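Local coordinates for repressor protein C2 (Enterobacteria phage P22, PDB 2R1J) that binds the OR and OL operators of the phage through its N-terminal helix-turn-helix domain, blocking transcription of lytic genes and so maintaining lysogeny, at residues E48-L53 with D62-G67; A22-M27 with S54-C59. All coordinates share one frame; numbering follows the deposited sequence.

Interaction 1 of 2, residues E48-L53 with D62-G67; sequences ENLLAL and DYLLKG. With nucleotides of chain A.
Four leucines make the whole join between 48-53 and 62-67, Leu-50 and Leu-53 against Leu-64 and Leu-65, while the very next residue to Leu-50, Asn-49, one turn before Leu-53, reaches away from 62-67 to the operator backbone. Its ND2 gives a nearly straight hydrogen bond to OP1 of DC13 of chain A, 2.8 Å long with an N-H...O angle of 171°. CG stands beside the backbone N (chi1 -71°), which turns the amide out toward the phosphate. Asn-46 OD1 bonds to the backbone N of Asn-49, and Trp-38 packs on its side chain.

Across the join the short helical segments run at 114° to each other, their axes 10.5 Å apart at the closest, too wide for backbones to meet, and the leucine branches span the gap. Leu-64 CD1 carries two of the three contacts: it lies 3.8 Å from CD2 of Leu-53, whose CG is nearly as close, and 4.1 Å from CD1 of Leu-50, the side chains of Leu-50 and Leu-64 sliding past each other in opposite directions. Leu-50 sends its other methyl, CD2, to CD1 of Leu-65 at 3.8 Å. The two methyls of Leu-50 thus serve different neighbours, CD1 Leu-64 and CD2 Leu-65.

Ile-10 of helix 6-17 touches both Leu-53 and Leu-64, and Leu-65 rests on Leu-51 of the second subunit, so the cluster runs from the domain core to the dimer interface. With no hydrogen bond between the segments, cohesion across this join is purely apolar, whereas the hydrogen bond to the phosphate comes from Asn-49, outside the leucine cluster; a neutral amide donating to an anionic phosphate in this way does not itself read a base.

Interaction 2 of 2, residues A22-M27 with S54-C59; sequences AALGKM and SKALQC
Leu-24 and Met-27, on the first helix of the helix-turn-helix, pack against Ala-56 and Leu-57 where helix 47-56 comes to its end, tying the DNA-binding unit to the rest of this all-helical Cro/C1-type domain, the N-terminal part of the repressor. The backbones come close here: CA of Met-27 and CA of Ala-56 are 6.3 Å apart, a spacing that the small methyl of Ala-56 permits.

The contact across the segments is apolar. Leu-24 holds CG anti to its backbone N (chi1 179°), and this carries the isopropyl end over to the other helix although its CB does not face it. CD1 then sits against two partners, 3.7 Å from Ala-56 CB and 3.8 Å from Leu-57 CD2. The Leu-24 and Leu-57 side chains cross at about a right angle, and Leu-57 CD2 also comes within 4.0 Å of the second Leu-24 methyl, CD2. Around this buried pair, Ile-35 of helix 32-39, the second helix of the motif, touches Leu-24, and Arg-13 of helix 6-17 lies against Leu-57.

Backbone hydrogen bonds shape the partner rather than bridge the gap. Helix 47-56 closes in a Schellman motif: Gln-58 takes a positive phi of 60°, with Cys-59 N bonded to Ser-54 O at 2.9 Å and Gln-58 N to Lys-55 O at 3.0 Å. The turn brings the chain round just after the two residues that receive Leu-24. Lys-55, whose end leads away from 22-27, forms a salt bridge through NZ with Asp-62 of the second subunit.

Met-27 closes the exposed margin. Its chain stays extended through chi2 and bends at chi3 (82°), laying the terminal methyl CE alongside Ala-56, 3.9 Å from CB and 3.8 Å from the carbonyl O.

Both contacts draw on helix 47-56, interaction 1 on its earlier turns and interaction 2 on its C-terminal end, and their segments alternate along the chain. Interaction 1 is the more fully buried, binding that helix to helix 61-66 near the dimer interface; interaction 2 grades from a buried leucine pair to an exposed methionine and joins the first helix of the DNA-binding motif to the end of helix 47-56. The two touch, Leu-53 CD1 on Leu-24 CD2 (4.0 Å) and Leu-64 CG on Cys-59 SG (3.8 Å). Both are apolar across their segments, yet only interaction 1 includes a hydrogen bond to DNA, whereas interaction 2 includes the Schellman turn.

Interaction 1 of 2, residues E48-L53 with D62-G67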
ATOM      1  N   GLU C  48      -3.493  -0.706  -3.135  1.00 21.66           N
ATOM      2  CA  GLU C  48      -4.408  -1.844  -3.133  1.00 23.78           C
ATOM      3  C   GLU C  48      -3.646  -3.138  -3.390  1.00 22.91           C
ATOM      4  O   GLU C  48      -3.894  -4.176  -2.747  1.00 23.48           O
ATOM      5  CB  GLU C  48      -5.472  -1.644  -4.228  1.00 27.54           C
ATOM      6  CG  GLU C  48      -6.350  -2.863  -4.517  1.00 33.99           C
ATOM      7  CD  GLU C  48      -7.568  -2.516  -5.373  1.00 38.98           C
ATOM      8  OE1 GLU C  48      -7.558  -1.425  -5.992  1.00 41.07           O
ATOM      9  OE2 GLU C  48      -8.526  -3.333  -5.430  1.00 40.90           O
ATOM     10  N   ASN C  49      -2.703  -3.077  -4.320  1.00 20.46           N
ATOM     11  CA  ASN C  49      -1.968  -4.273  -4.671  1.00 19.34           C
ATOM     12  C   ASN C  49      -1.020  -4.733  -3.559  1.00 21.64           C
ATOM     13  O   ASN C  49      -0.845  -5.948  -3.367  1.00 21.54           O
ATOM     14  CB  ASN C  49      -1.229  -4.076  -5.989  1.00 21.19           C
ATOM     15  CG  ASN C  49      -2.176  -4.026  -7.186  1.00 21.04           C
ATOM     16  OD1 ASN C  49      -3.319  -4.523  -7.124  1.00 21.52           O
ATOM     17  ND2 ASN C  49      -1.715  -3.442  -8.287  1.00 21.53           N
ATOM     18  N   LEU C  50      -0.400  -3.806  -2.833  1.00 21.54           N
ATOM     19  CA  LEU C  50       0.481  -4.225  -1.756  1.00 23.93           C
ATOM     20  C   LEU C  50      -0.339  -4.955  -0.693  1.00 24.66           C
ATOM     21  O   LEU C  50       0.097  -5.986  -0.166  1.00 25.90           O
ATOM     22  CB  LEU C  50       1.216  -3.030  -1.119  1.00 22.40           C
ATOM     23  CG  LEU C  50       2.078  -3.324   0.125  1.00 23.35           C
ATOM     24  CD1 LEU C  50       3.233  -4.272  -0.187  1.00 24.09           C
ATOM     25  CD2 LEU C  50       2.598  -1.985   0.635  1.00 22.99           C
ATOM     26  N   LEU C  51      -1.514  -4.440  -0.367  1.00 24.66           N
ATOM     27  CA  LEU C  51      -2.322  -5.111   0.647  1.00 27.00           C
ATOM     28  C   LEU C  51      -2.743  -6.502   0.167  1.00 27.58           C
ATOM     29  O   LEU C  51      -2.639  -7.481   0.918  1.00 27.92           O
ATOM     30  CB  LEU C  51      -3.520  -4.248   1.011  1.00 28.23           C
ATOM     31  CG  LEU C  51      -3.252  -3.355   2.231  1.00 30.43           C
ATOM     32  CD1 LEU C  51      -3.200  -4.263   3.478  1.00 32.68           C
ATOM     33  CD2 LEU C  51      -1.942  -2.603   2.110  1.00 31.94           C
ATOM     34  N   ALA C  52      -3.180  -6.619  -1.085  1.00 26.47           N
ATOM     35  CA  ALA C  52      -3.586  -7.934  -1.595  1.00 26.29           C
ATOM     36  C   ALA C  52      -2.410  -8.905  -1.648  1.00 26.31           C
ATOM     37  O   ALA C  52      -2.572 -10.114  -1.420  1.00 27.04           O
ATOM     38  CB  ALA C  52      -4.236  -7.786  -2.993  1.00 25.62           C
ATOM     39  N   LEU C  53      -1.229  -8.378  -1.955  1.00 25.16           N
ATOM     40  CA  LEU C  53      -0.020  -9.172  -2.031  1.00 26.10           C
ATOM     41  C   LEU C  53       0.352  -9.703  -0.633  1.00 27.51           C
ATOM     42  O   LEU C  53       0.697 -10.884  -0.473  1.00 27.63           O
ATOM     43  CB  LEU C  53       1.121  -8.312  -2.586  1.00 26.04           C
ATOM     44  CG  LEU C  53       2.513  -8.948  -2.651  1.00 24.50           C
ATOM     45  CD1 LEU C  53       2.506 -10.112  -3.649  1.00 24.79           C
ATOM     46  CD2 LEU C  53       3.540  -7.884  -3.085  1.00 26.31           C
ATOM     47  N   ASP C  62       4.149  -4.264   6.034  1.00 32.66           N
ATOM     48  CA  ASP C  62       5.349  -3.714   6.652  1.00 34.22           C
ATOM     49  C   ASP C  62       6.545  -4.637   6.457  1.00 34.30           C
ATOM     50  O   ASP C  62       7.653  -4.175   6.203  1.00 34.33           O
ATOM     51  CB  ASP C  62       5.093  -3.514   8.129  1.00 36.68           C
ATOM     52  CG  ASP C  62       3.858  -2.687   8.377  1.00 39.11           C
ATOM     53  OD1 ASP C  62       4.002  -1.446   8.397  1.00 39.47           O
ATOM     54  OD2 ASP C  62       2.749  -3.283   8.510  1.00 40.45           O
ATOM     55  N   TYR C  63       6.329  -5.945   6.588  1.00 33.53           N
ATOM     56  CA  TYR C  63       7.434  -6.868   6.391  1.00 32.67           C
ATOM     57  C   TYR C  63       7.950  -6.775   4.962  1.00 31.87           C
ATOM     58  O   TYR C  63       9.152  -6.727   4.732  1.00 31.58           O
ATOM     59  CB  TYR C  63       7.016  -8.317   6.701  1.00 33.71           C
ATOM     60  CG  TYR C  63       8.044  -9.322   6.225  1.00 34.89           C
ATOM     61  CD1 TYR C  63       9.294  -9.438   6.855  1.00 34.97           C
ATOM     62  CD2 TYR C  63       7.808 -10.091   5.094  1.00 34.30           C
ATOM     63  CE1 TYR C  63      10.282 -10.300   6.350  1.00 35.79           C
ATOM     64  CE2 TYR C  63       8.781 -10.946   4.584  1.00 34.86           C
ATOM     65  CZ  TYR C  63      10.015 -11.046   5.215  1.00 36.02           C
ATOM     66  OH  TYR C  63      10.980 -11.877   4.692  1.00 36.22           O
ATOM     67  N   LEU C  64       7.045  -6.764   3.986  1.00 30.47           N
ATOM     68  CA  LEU C  64       7.483  -6.662   2.601  1.00 30.04           C
ATOM     69  C   LEU C  64       8.225  -5.353   2.350  1.00 29.51           C
ATOM     70  O   LEU C  64       9.297  -5.344   1.761  1.00 29.76           O
ATOM     71  CB  LEU C  64       6.286  -6.758   1.634  1.00 29.98           C
ATOM     72  CG  LEU C  64       5.591  -8.127   1.608  1.00 28.81           C
ATOM     73  CD1 LEU C  64       4.398  -8.101   0.652  1.00 28.82           C
ATOM     74  CD2 LEU C  64       6.597  -9.180   1.182  1.00 29.65           C
ATOM     75  N   LEU C  65       7.655  -4.252   2.815  1.00 31.32           N
ATOM     76  CA  LEU C  65       8.260  -2.935   2.595  1.00 32.55           C
ATOM     77  C   LEU C  65       9.620  -2.687   3.243  1.00 34.56           C
ATOM     78  O   LEU C  65      10.540  -2.195   2.590  1.00 34.21           O
ATOM     79  CB  LEU C  65       7.307  -1.841   3.065  1.00 31.44           C
ATOM     80  CG  LEU C  65       6.117  -1.471   2.169  1.00 31.25           C
ATOM     81  CD1 LEU C  65       5.183  -0.503   2.925  1.00 31.39           C
ATOM     82  CD2 LEU C  65       6.640  -0.819   0.876  1.00 30.04           C
ATOM     83  N   LYS C  66       9.750  -3.020   4.520  1.00 36.79           N
ATOM     84  CA  LYS C  66      11.001  -2.750   5.221  1.00 40.38           C
ATOM     85  C   LYS C  66      11.660  -3.957   5.880  1.00 41.63           C
ATOM     86  O   LYS C  66      12.814  -3.878   6.315  1.00 41.75           O
ATOM     87  CB  LYS C  66      10.758  -1.660   6.267  1.00 42.11           C
ATOM     88  CG  LYS C  66      10.161  -0.388   5.665  1.00 44.04           C
ATOM     89  CD  LYS C  66       9.767   0.616   6.744  1.00 46.93           C
ATOM     90  CE  LYS C  66       8.974   1.782   6.159  1.00 47.41           C
ATOM     91  NZ  LYS C  66       9.731   2.539   5.118  1.00 48.33           N
ATOM     92  N   GLY C  67      10.930  -5.065   5.948  1.00 42.86           N
ATOM     93  CA  GLY C  67      11.457  -6.274   6.554  1.00 44.47           C
ATOM     94  C   GLY C  67      11.521  -6.228   8.065  1.00 45.69           C
ATOM     95  O   GLY C  67      10.586  -5.781   8.734  1.00 46.02           O
TER
ATOM     96  P    DC A  13       1.367  -1.793  -9.628  1.00 19.80           P
ATOM     97  OP1  DC A  13       0.756  -2.111  -8.338  1.00 18.49           O
ATOM     98  OP2  DC A  13       2.519  -2.574 -10.132  1.00 19.92           O
ATOM     99  O5'  DC A  13       0.201  -1.992 -10.675  1.00 20.22           O
ATOM    100  C5'  DC A  13       0.274  -2.985 -11.684  1.00 21.67           C
ATOM    101  C4'  DC A  13      -0.398  -2.472 -12.934  1.00 21.45           C
ATOM    102  O4'  DC A  13       0.458  -1.433 -13.493  1.00 21.65           O
ATOM    103  C3'  DC A  13      -0.472  -3.551 -14.014  1.00 21.36           C
ATOM    104  O3'  DC A  13      -1.722  -4.197 -14.068  1.00 21.17           O
ATOM    105  C2'  DC A  13      -0.172  -2.829 -15.315  1.00 23.63           C
ATOM    106  C1'  DC A  13       0.409  -1.477 -14.919  1.00 21.76           C
ATOM    107  N1   DC A  13       1.788  -1.350 -15.440  1.00 21.83           N
ATOM    108  C2   DC A  13       1.960  -0.883 -16.748  1.00 20.97           C
ATOM    109  O2   DC A  13       0.963  -0.693 -17.427  1.00 21.56           O
ATOM    110  N3   DC A  13       3.203  -0.688 -17.233  1.00 21.09           N
ATOM    111  C4   DC A  13       4.270  -0.977 -16.485  1.00 19.87           C
ATOM    112  N4   DC A  13       5.488  -0.729 -16.998  1.00 20.67           N
ATOM    113  C5   DC A  13       4.133  -1.516 -15.168  1.00 20.04           C
ATOM    114  C6   DC A  13       2.882  -1.670 -14.682  1.00 21.11           C
TER

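Interaction 2 of 2, residues A22-M27 with S54-C59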
ATOM      1  N   ALA C  22       2.565 -16.447 -12.181  1.00 28.17           N
ATOM      2  CA  ALA C  22       1.216 -16.332 -12.714  1.00 28.40           C
ATOM      3  C   ALA C  22       0.176 -16.702 -11.656  1.00 29.42           C
ATOM      4  O   ALA C  22      -0.909 -16.101 -11.595  1.00 29.45           O
ATOM      5  CB  ALA C  22       1.046 -17.202 -13.951  1.00 30.80           C
ATOM      6  N   ALA C  23       0.487 -17.685 -10.813  1.00 27.98           N
ATOM      7  CA  ALA C  23      -0.463 -18.092  -9.787  1.00 28.21           C
ATOM      8  C   ALA C  23      -0.589 -17.015  -8.718  1.00 28.03           C
ATOM      9  O   ALA C  23      -1.686 -16.751  -8.222  1.00 28.50           O
ATOM     10  CB  ALA C  23      -0.033 -19.438  -9.145  1.00 29.67           C
ATOM     11  N   LEU C  24       0.530 -16.405  -8.343  1.00 26.80           N
ATOM     12  CA  LEU C  24       0.464 -15.334  -7.345  1.00 27.61           C
ATOM     13  C   LEU C  24      -0.309 -14.148  -7.962  1.00 27.13           C
ATOM     14  O   LEU C  24      -1.137 -13.522  -7.301  1.00 27.01           O
ATOM     15  CB  LEU C  24       1.877 -14.885  -6.936  1.00 27.65           C
ATOM     16  CG  LEU C  24       1.941 -13.746  -5.898  1.00 27.27           C
ATOM     17  CD1 LEU C  24       1.212 -14.131  -4.618  1.00 27.39           C
ATOM     18  CD2 LEU C  24       3.390 -13.436  -5.597  1.00 27.84           C
ATOM     19  N   GLY C  25      -0.043 -13.861  -9.230  1.00 27.68           N
ATOM     20  CA  GLY C  25      -0.743 -12.766  -9.895  1.00 28.58           C
ATOM     21  C   GLY C  25      -2.255 -12.957  -9.843  1.00 28.29           C
ATOM     22  O   GLY C  25      -3.015 -12.017  -9.560  1.00 27.72           O
ATOM     23  N   LYS C  26      -2.702 -14.187 -10.087  1.00 28.89           N
ATOM     24  CA  LYS C  26      -4.129 -14.488 -10.056  1.00 30.73           C
ATOM     25  C   LYS C  26      -4.705 -14.227  -8.668  1.00 30.49           C
ATOM     26  O   LYS C  26      -5.818 -13.711  -8.523  1.00 31.28           O
ATOM     27  CB  LYS C  26      -4.367 -15.960 -10.444  1.00 33.53           C
ATOM     28  CG  LYS C  26      -5.834 -16.360 -10.504  1.00 38.36           C
ATOM     29  CD  LYS C  26      -6.543 -15.712 -11.673  1.00 42.35           C
ATOM     30  CE  LYS C  26      -8.057 -15.909 -11.575  1.00 44.51           C
ATOM     31  NZ  LYS C  26      -8.779 -15.157 -12.647  1.00 46.45           N
ATOM     32  N   MET C  27      -3.945 -14.588  -7.640  1.00 29.61           N
ATOM     33  CA  MET C  27      -4.360 -14.382  -6.260  1.00 31.05           C
ATOM     34  C   MET C  27      -4.475 -12.893  -5.894  1.00 30.47           C
ATOM     35  O   MET C  27      -5.380 -12.495  -5.161  1.00 32.37           O
ATOM     36  CB  MET C  27      -3.360 -15.037  -5.311  1.00 33.14           C
ATOM     37  CG  MET C  27      -3.333 -16.569  -5.321  1.00 34.44           C
ATOM     38  SD  MET C  27      -1.935 -17.152  -4.277  1.00 36.73           S
ATOM     39  CE  MET C  27      -2.713 -17.035  -2.672  1.00 37.29           C
ATOM     40  N   SER C  54       0.264  -8.841   0.369  1.00 27.96           N
ATOM     41  CA  SER C  54       0.599  -9.241   1.734  1.00 30.13           C
ATOM     42  C   SER C  54      -0.326 -10.387   2.175  1.00 30.95           C
ATOM     43  O   SER C  54       0.115 -11.317   2.848  1.00 33.47           O
ATOM     44  CB  SER C  54       0.475  -8.050   2.686  1.00 32.23           C
ATOM     45  OG  SER C  54      -0.864  -7.619   2.809  1.00 34.23           O
ATOM     46  N   LYS C  55      -1.598 -10.325   1.802  1.00 31.28           N
ATOM     47  CA  LYS C  55      -2.526 -11.395   2.179  1.00 31.68           C
ATOM     48  C   LYS C  55      -2.171 -12.693   1.443  1.00 31.91           C
ATOM     49  O   LYS C  55      -2.094 -13.765   2.060  1.00 32.29           O
ATOM     50  CB  LYS C  55      -3.965 -10.985   1.883  1.00 33.51           C
ATOM     51  CG  LYS C  55      -4.439  -9.899   2.807  1.00 36.23           C
ATOM     52  CD  LYS C  55      -5.805  -9.399   2.446  1.00 38.93           C
ATOM     53  CE  LYS C  55      -6.212  -8.310   3.425  1.00 41.30           C
ATOM     54  NZ  LYS C  55      -5.156  -7.243   3.528  1.00 42.21           N
ATOM     55  N   ALA C  56      -1.934 -12.607   0.141  1.00 30.03           N
ATOM     56  CA  ALA C  56      -1.571 -13.796  -0.640  1.00 30.55           C
ATOM     57  C   ALA C  56      -0.296 -14.460  -0.130  1.00 31.47           C
ATOM     58  O   ALA C  56      -0.182 -15.691  -0.154  1.00 31.78           O
ATOM     59  CB  ALA C  56      -1.407 -13.426  -2.126  1.00 31.73           C
ATOM     60  N   LEU C  57       0.658 -13.661   0.341  1.00 30.93           N
ATOM     61  CA  LEU C  57       1.924 -14.198   0.841  1.00 32.12           C
ATOM     62  C   LEU C  57       1.906 -14.468   2.341  1.00 33.24           C
ATOM     63  O   LEU C  57       2.918 -14.839   2.908  1.00 34.63           O
ATOM     64  CB  LEU C  57       3.081 -13.256   0.512  1.00 31.32           C
ATOM     65  CG  LEU C  57       3.348 -13.006  -0.977  1.00 29.92           C
ATOM     66  CD1 LEU C  57       4.527 -12.029  -1.137  1.00 30.84           C
ATOM     67  CD2 LEU C  57       3.653 -14.327  -1.676  1.00 30.85           C
ATOM     68  N   GLN C  58       0.766 -14.236   2.975  1.00 34.58           N
ATOM     69  CA  GLN C  58       0.595 -14.492   4.407  1.00 37.01           C
ATOM     70  C   GLN C  58       1.543 -13.717   5.319  1.00 37.95           C
ATOM     71  O   GLN C  58       2.107 -14.268   6.262  1.00 38.28           O
ATOM     72  CB  GLN C  58       0.730 -16.000   4.665  1.00 38.04           C
ATOM     73  CG  GLN C  58      -0.108 -16.818   3.705  1.00 39.65           C
ATOM     74  CD  GLN C  58       0.030 -18.318   3.895  1.00 41.66           C
ATOM     75  OE1 GLN C  58      -0.534 -19.096   3.130  1.00 42.25           O
ATOM     76  NE2 GLN C  58       0.773 -18.730   4.916  1.00 42.47           N
ATOM     77  N   CYS C  59       1.713 -12.428   5.056  1.00 37.15           N
ATOM     78  CA  CYS C  59       2.588 -11.629   5.887  1.00 36.53           C
ATOM     79  C   CYS C  59       2.065 -10.201   5.945  1.00 36.67           C
ATOM     80  O   CYS C  59       1.048  -9.883   5.334  1.00 37.89           O
ATOM     81  CB  CYS C  59       4.006 -11.652   5.326  1.00 36.41           C
ATOM     82  SG  CYS C  59       4.165 -10.937   3.659  1.00 37.86           S
TER